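Local atomic coordinates of 6-phosphogluconate dehydrogenase (Decarboxylating) (Geobacter metallireducens, PDB entry 4E21), a protein that probably catalyses the NADP-dependent oxidative decarboxylation of 6-phosphogluconate, a step of the pentose phosphate pathway. Residues Q24-I28 with F75-V80; E47-Y51 with I66-I72. All coordinates share one frame; numbering follows the deposited sequence.

In the fold
Both contacts belong to the nucleotide-binding domain; their centres lie about 25 Å from the centre of the chain and about 6 Å from each other. They share one sheet: strands 24-28 and 47-51 run parallel as neighbours, joined through backbone bonds such as M27 N to V49 O, and 47-51 is the outermost strand on that side within this chain. In sequence, the two segments of contact 2 both fall between those of contact 1. Segment 66-72 runs along the edge strand and ends at the first residue of helix 72-78; that helix and the turn after it lay F75 and L79 against the sheet. The connection from strand 47-51 to strand 84-87 thus packs on strand 24-28, consistent with a Rossmann-type domain.

Contact 1 of 2, residues Q24-I28 with F75-V80; sequences QIGMI and FCAKLV
F75 reaches strand 24-28 with the far end of its ring, beginning a contact that turns from apolar to polar as the chain leaves helix 72-78. With CG anti to the backbone N (chi1 179°), the ring is carried out to the strand, where F75 CZ comes to 3.5 Å from G26 CA. The backbone N of M27 lies at the ring edge, near its plane. I28 approaches differently: I28 CG1 sits over one face, 4.1 Å from the centroid of the F75 ring and 28° off the normal, a CH-pi contact. G26 has no side chain, and a second group comes down on it beside the ring, L79 CD1 lying 3.8 Å from G26 CA.

K78 contributes its backbone rather than its amine, which is bonded to G68 O. K78 O accepts a hydrogen bond from Q24 NE2 at 3.0 Å, somewhat bent (139° at the hydrogen), with K78 O lying out of the plane of the Q24 amide. L79 follows, its CD2 branch packed against the carboxamide, 3.6 Å from Q24 CD. At V80 the backbone N donates to Q24 OE1, 3.1 Å away. The extended Q24 side chain thus uses both ends of its amide on backbone groups either side of L79, which fixes its rotation, and a water donates to both Q24 OE1 and V80 O, tying the strand to the departing chain once more.

Around this core, V85 of the neighbouring strand touches both F75 and L79, while V49 meets them from the other neighbouring strand. Helix 72-78 packs over strand 24-28 as the chain crosses from 47-51 to 84-87, a beta-alpha-beta crossover as in a Rossmann-type fold.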
loop_
_atom_site.group_PDB
_atom_site.type_symbol
_atom_site.label_atom_id
_atom_site.label_comp_id
_atom_site.label_asym_id
_atom_site.label_seq_id
_atom_site.Cartn_x
_atom_site.Cartn_y
_atom_site.Cartn_z
ATOM N N GLN B 24 16.889 24.686 39.131
ATOM C CA GLN B 24 18.175 24.117 38.770
ATOM C C GLN B 24 17.914 22.810 38.051
ATOM O O GLN B 24 17.180 21.958 38.555
ATOM C CB GLN B 24 19.030 23.853 40.006
ATOM C CG GLN B 24 20.415 23.364 39.675
ATOM C CD GLN B 24 21.208 22.998 40.916
ATOM O OE1 GLN B 24 20.645 22.542 41.911
ATOM N NE2 GLN B 24 22.524 23.199 40.863
ATOM N N ILE B 25 18.511 22.663 36.876
ATOM C CA ILE B 25 18.301 21.507 36.036
ATOM C C ILE B 25 19.671 20.988 35.645
ATOM O O ILE B 25 20.513 21.748 35.160
ATOM C CB ILE B 25 17.532 21.891 34.728
ATOM C CG1 ILE B 25 16.081 22.276 35.024
ATOM C CG2 ILE B 25 17.568 20.770 33.714
ATOM C CD1 ILE B 25 15.906 23.723 35.512
ATOM N N GLY B 26 19.904 19.702 35.856
ATOM C CA GLY B 26 21.107 19.089 35.338
ATOM C C GLY B 26 20.768 18.502 33.984
ATOM O O GLY B 26 19.674 17.970 33.793
HETATM N N MSE B 27 21.702 18.595 33.043
HETATM C CA MSE B 27 21.496 18.075 31.698
HETATM C C MSE B 27 22.652 17.161 31.369
HETATM O O MSE B 27 23.812 17.570 31.456
HETATM C CB MSE B 27 21.457 19.230 30.707
HETATM C CG MSE B 27 21.392 18.846 29.233
HETATM SE SE MSE B 27 19.691 18.049 28.718
HETATM C CE MSE B 27 20.390 16.307 28.412
ATOM N N ILE B 28 22.354 15.918 31.012
ATOM C CA ILE B 28 23.404 15.010 30.567
ATOM C C ILE B 28 23.200 14.702 29.101
ATOM O O ILE B 28 22.097 14.334 28.697
ATOM C CB ILE B 28 23.381 13.662 31.316
ATOM C CG1 ILE B 28 23.659 13.848 32.805
ATOM C CG2 ILE B 28 24.377 12.693 30.694
ATOM C CD1 ILE B 28 23.547 12.536 33.601
ATOM N N PHE B 75 28.783 16.023 39.122
ATOM C CA PHE B 75 27.486 16.391 38.590
ATOM C C PHE B 75 26.410 16.247 39.671
ATOM O O PHE B 75 25.728 17.207 40.009
ATOM C CB PHE B 75 27.156 15.526 37.371
ATOM C CG PHE B 75 25.820 15.806 36.767
ATOM C CD1 PHE B 75 25.629 16.919 35.948
ATOM C CD2 PHE B 75 24.751 14.951 36.993
ATOM C CE1 PHE B 75 24.389 17.188 35.360
ATOM C CE2 PHE B 75 23.502 15.201 36.408
ATOM C CZ PHE B 75 23.319 16.331 35.589
ATOM N N CYS B 76 26.254 15.053 40.225
ATOM C CA CYS B 76 25.228 14.855 41.252
ATOM C C CYS B 76 25.486 15.704 42.493
ATOM O O CYS B 76 24.548 16.240 43.117
ATOM C CB CYS B 76 25.123 13.388 41.623
ATOM S SG CYS B 76 24.504 12.429 40.256
ATOM N N ALA B 77 26.769 15.832 42.825
ATOM C CA ALA B 77 27.196 16.650 43.946
ATOM C C ALA B 77 26.703 18.093 43.806
ATOM O O ALA B 77 26.279 18.709 44.796
ATOM C CB ALA B 77 28.705 16.621 44.053
ATOM N N LYS B 78 26.755 18.612 42.573
ATOM C CA LYS B 78 26.455 20.009 42.299
ATOM C C LYS B 78 24.959 20.288 42.240
ATOM O O LYS B 78 24.536 21.450 42.274
ATOM C CB LYS B 78 27.088 20.426 40.978
ATOM C CG LYS B 78 28.572 20.685 41.034
ATOM C CD LYS B 78 29.027 21.364 39.760
ATOM C CE LYS B 78 30.293 22.186 39.971
ATOM N NZ LYS B 78 30.538 23.065 38.785
ATOM N N LEU B 79 24.157 19.233 42.123
ATOM C CA LEU B 79 22.708 19.402 42.042
ATOM C C LEU B 79 22.056 19.248 43.417
ATOM O O LEU B 79 22.120 18.183 44.038
ATOM C CB LEU B 79 22.085 18.433 41.031
ATOM C CG LEU B 79 22.445 18.642 39.553
ATOM C CD1 LEU B 79 21.787 17.584 38.718
ATOM C CD2 LEU B 79 22.068 20.028 39.033
ATOM N N VAL B 80 21.433 20.328 43.878
ATOM C CA VAL B 80 20.745 20.381 45.167
ATOM C C VAL B 80 19.474 19.519 45.167
ATOM O O VAL B 80 18.713 19.535 44.215
ATOM C CB VAL B 80 20.422 21.862 45.524
ATOM C CG1 VAL B 80 19.501 21.968 46.749
ATOM C CG2 VAL B 80 21.712 22.646 45.748
HETATM O O HOH W 1 18.451 20.827 41.698
#

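Contact 2 of 2, residues E47-Y51 with I66-I72; sequences ECVVY and IAGARSI
Y51 lays its ring alongside the backbone of A69-I72, and different parts of that chain meet different parts of the ring. The carbonyl oxygen of A69 lies at the edge, in plane, 3.1 Å from Y51 CD1. Farther out, S71 C and I72 N lie over one face, with I72 N 3.7 Å from Y51 CZ. Y51 CG stands anti to its own backbone N (chi1 174°), a setting that carries the ring past the end of the strand to the start of helix 72-78. S71 is the N-cap of that helix, its OG bonded to the backbone N of E74, so the ring packs against a turn that is itself held in place.

V50 and I66 meet at about a right angle, V50 CG1 standing 4.0 Å from I66 CG2. The same methyl of I66 also lies 3.7 Å from C48 O, bridging two residues that point to one side of the strand. On that side V38 of helix 32-43 touches C48, V50 and I66. The V49 side chain, on the other face of the strand, touches F75 and L79; V49 CG2 nevertheless brushes A67 CB at 4.2 Å.

One hydrogen bond joins the backbones: V50 N donates to A67 O over 3.0 Å, at 159°, and V49 CA adds a longer C-H···O approach to the same oxygen. The segment is thus attached to the edge strand by a single hydrogen bond, by packing of C48, V49 and V50 on I66 and A67, and by a tyrosine ring laid against peptide groups, and does not act as another regular strand of the sheet.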
loop_
_atom_site.group_PDB
_atom_site.type_symbol
_atom_site.label_atom_id
_atom_site.label_comp_id
_atom_site.label_asym_id
_atom_site.label_seq_id
_atom_site.Cartn_x
_atom_site.Cartn_y
_atom_site.Cartn_z
ATOM N N GLU B 47 18.715 27.513 36.145
ATOM C CA GLU B 47 20.122 27.240 36.450
ATOM C C GLU B 47 20.532 25.850 36.005
ATOM O O GLU B 47 20.085 24.851 36.575
ATOM C CB GLU B 47 20.380 27.350 37.952
ATOM C CG GLU B 47 20.595 28.755 38.451
ATOM C CD GLU B 47 21.005 28.796 39.922
ATOM O OE1 GLU B 47 22.017 28.140 40.282
ATOM O OE2 GLU B 47 20.319 29.490 40.713
ATOM N N CYS B 48 21.414 25.774 35.022
ATOM C CA CYS B 48 21.774 24.483 34.461
ATOM C C CYS B 48 23.175 24.049 34.852
ATOM O O CYS B 48 24.092 24.867 34.931
ATOM C CB CYS B 48 21.645 24.508 32.935
ATOM S SG CYS B 48 20.006 25.002 32.347
ATOM N N VAL B 49 23.327 22.752 35.094
ATOM C CA VAL B 49 24.630 22.155 35.292
ATOM C C VAL B 49 24.643 21.063 34.262
ATOM O O VAL B 49 23.678 20.317 34.174
ATOM C CB VAL B 49 24.785 21.503 36.696
ATOM C CG1 VAL B 49 26.068 20.673 36.762
ATOM C CG2 VAL B 49 24.733 22.540 37.796
ATOM N N VAL B 50 25.715 20.963 33.485
ATOM C CA VAL B 50 25.744 20.000 32.395
ATOM C C VAL B 50 26.878 19.007 32.533
ATOM O O VAL B 50 27.818 19.212 33.301
ATOM C CB VAL B 50 25.825 20.687 31.015
ATOM C CG1 VAL B 50 24.836 21.824 30.960
ATOM C CG2 VAL B 50 27.249 21.187 30.743
ATOM N N TYR B 51 26.780 17.925 31.773
ATOM C CA TYR B 51 27.783 16.887 31.820
ATOM C C TYR B 51 27.703 15.993 30.580
ATOM O O TYR B 51 26.618 15.728 30.055
ATOM C CB TYR B 51 27.635 16.048 33.095
ATOM C CG TYR B 51 28.568 14.865 33.094
ATOM C CD1 TYR B 51 29.938 15.037 33.271
ATOM C CD2 TYR B 51 28.091 13.586 32.870
ATOM C CE1 TYR B 51 30.802 13.951 33.239
ATOM C CE2 TYR B 51 28.936 12.501 32.849
ATOM C CZ TYR B 51 30.291 12.683 33.030
ATOM O OH TYR B 51 31.129 11.587 33.004
ATOM N N ILE B 66 28.324 28.114 31.035
ATOM C CA ILE B 66 27.389 27.240 31.757
ATOM C C ILE B 66 28.146 26.275 32.675
ATOM O O ILE B 66 29.169 25.708 32.278
ATOM C CB ILE B 66 26.482 26.422 30.810
ATOM C CG1 ILE B 66 25.876 27.313 29.732
ATOM C CG2 ILE B 66 25.369 25.758 31.590
ATOM C CD1 ILE B 66 25.451 26.529 28.515
ATOM N N ALA B 67 27.644 26.090 33.895
ATOM C CA ALA B 67 28.326 25.241 34.875
ATOM C C ALA B 67 28.519 23.830 34.333
ATOM O O ALA B 67 27.588 23.240 33.791
ATOM C CB ALA B 67 27.563 25.210 36.195
ATOM N N GLY B 68 29.732 23.303 34.467
ATOM C CA GLY B 68 30.032 21.966 34.003
ATOM C C GLY B 68 30.291 21.005 35.146
ATOM O O GLY B 68 30.063 21.314 36.315
ATOM N N ALA B 69 30.774 19.824 34.793
ATOM C CA ALA B 69 31.095 18.793 35.751
ATOM C C ALA B 69 31.967 17.796 35.009
ATOM O O ALA B 69 31.724 17.512 33.830
ATOM C CB ALA B 69 29.838 18.132 36.251
ATOM N N ARG B 70 32.999 17.281 35.680
ATOM C CA ARG B 70 33.919 16.359 35.014
ATOM C C ARG B 70 33.678 14.902 35.347
ATOM O O ARG B 70 34.433 14.035 34.924
ATOM C CB ARG B 70 35.381 16.720 35.278
ATOM C CG ARG B 70 35.608 17.544 36.520
ATOM C CD ARG B 70 35.728 19.027 36.177
ATOM N NE ARG B 70 35.991 19.818 37.381
ATOM C CZ ARG B 70 35.183 20.769 37.848
ATOM N NH1 ARG B 70 34.059 21.075 37.192
ATOM N NH2 ARG B 70 35.507 21.428 38.961
ATOM N N SER B 71 32.618 14.626 36.088
ATOM C CA SER B 71 32.288 13.248 36.393
ATOM C C SER B 71 30.841 13.185 36.804
ATOM O O SER B 71 30.266 14.181 37.227
ATOM C CB SER B 71 33.162 12.729 37.541
ATOM O OG SER B 71 32.858 13.396 38.760
ATOM N N ILE B 72 30.249 12.009 36.695
ATOM C CA ILE B 72 28.909 11.845 37.216
ATOM C C ILE B 72 28.852 12.296 38.686
ATOM O O ILE B 72 27.866 12.911 39.118
ATOM C CB ILE B 72 28.403 10.400 37.049
ATOM C CG1 ILE B 72 26.916 10.346 37.389
ATOM C CG2 ILE B 72 29.251 9.411 37.850
ATOM C CD1 ILE B 72 26.080 11.217 36.426
#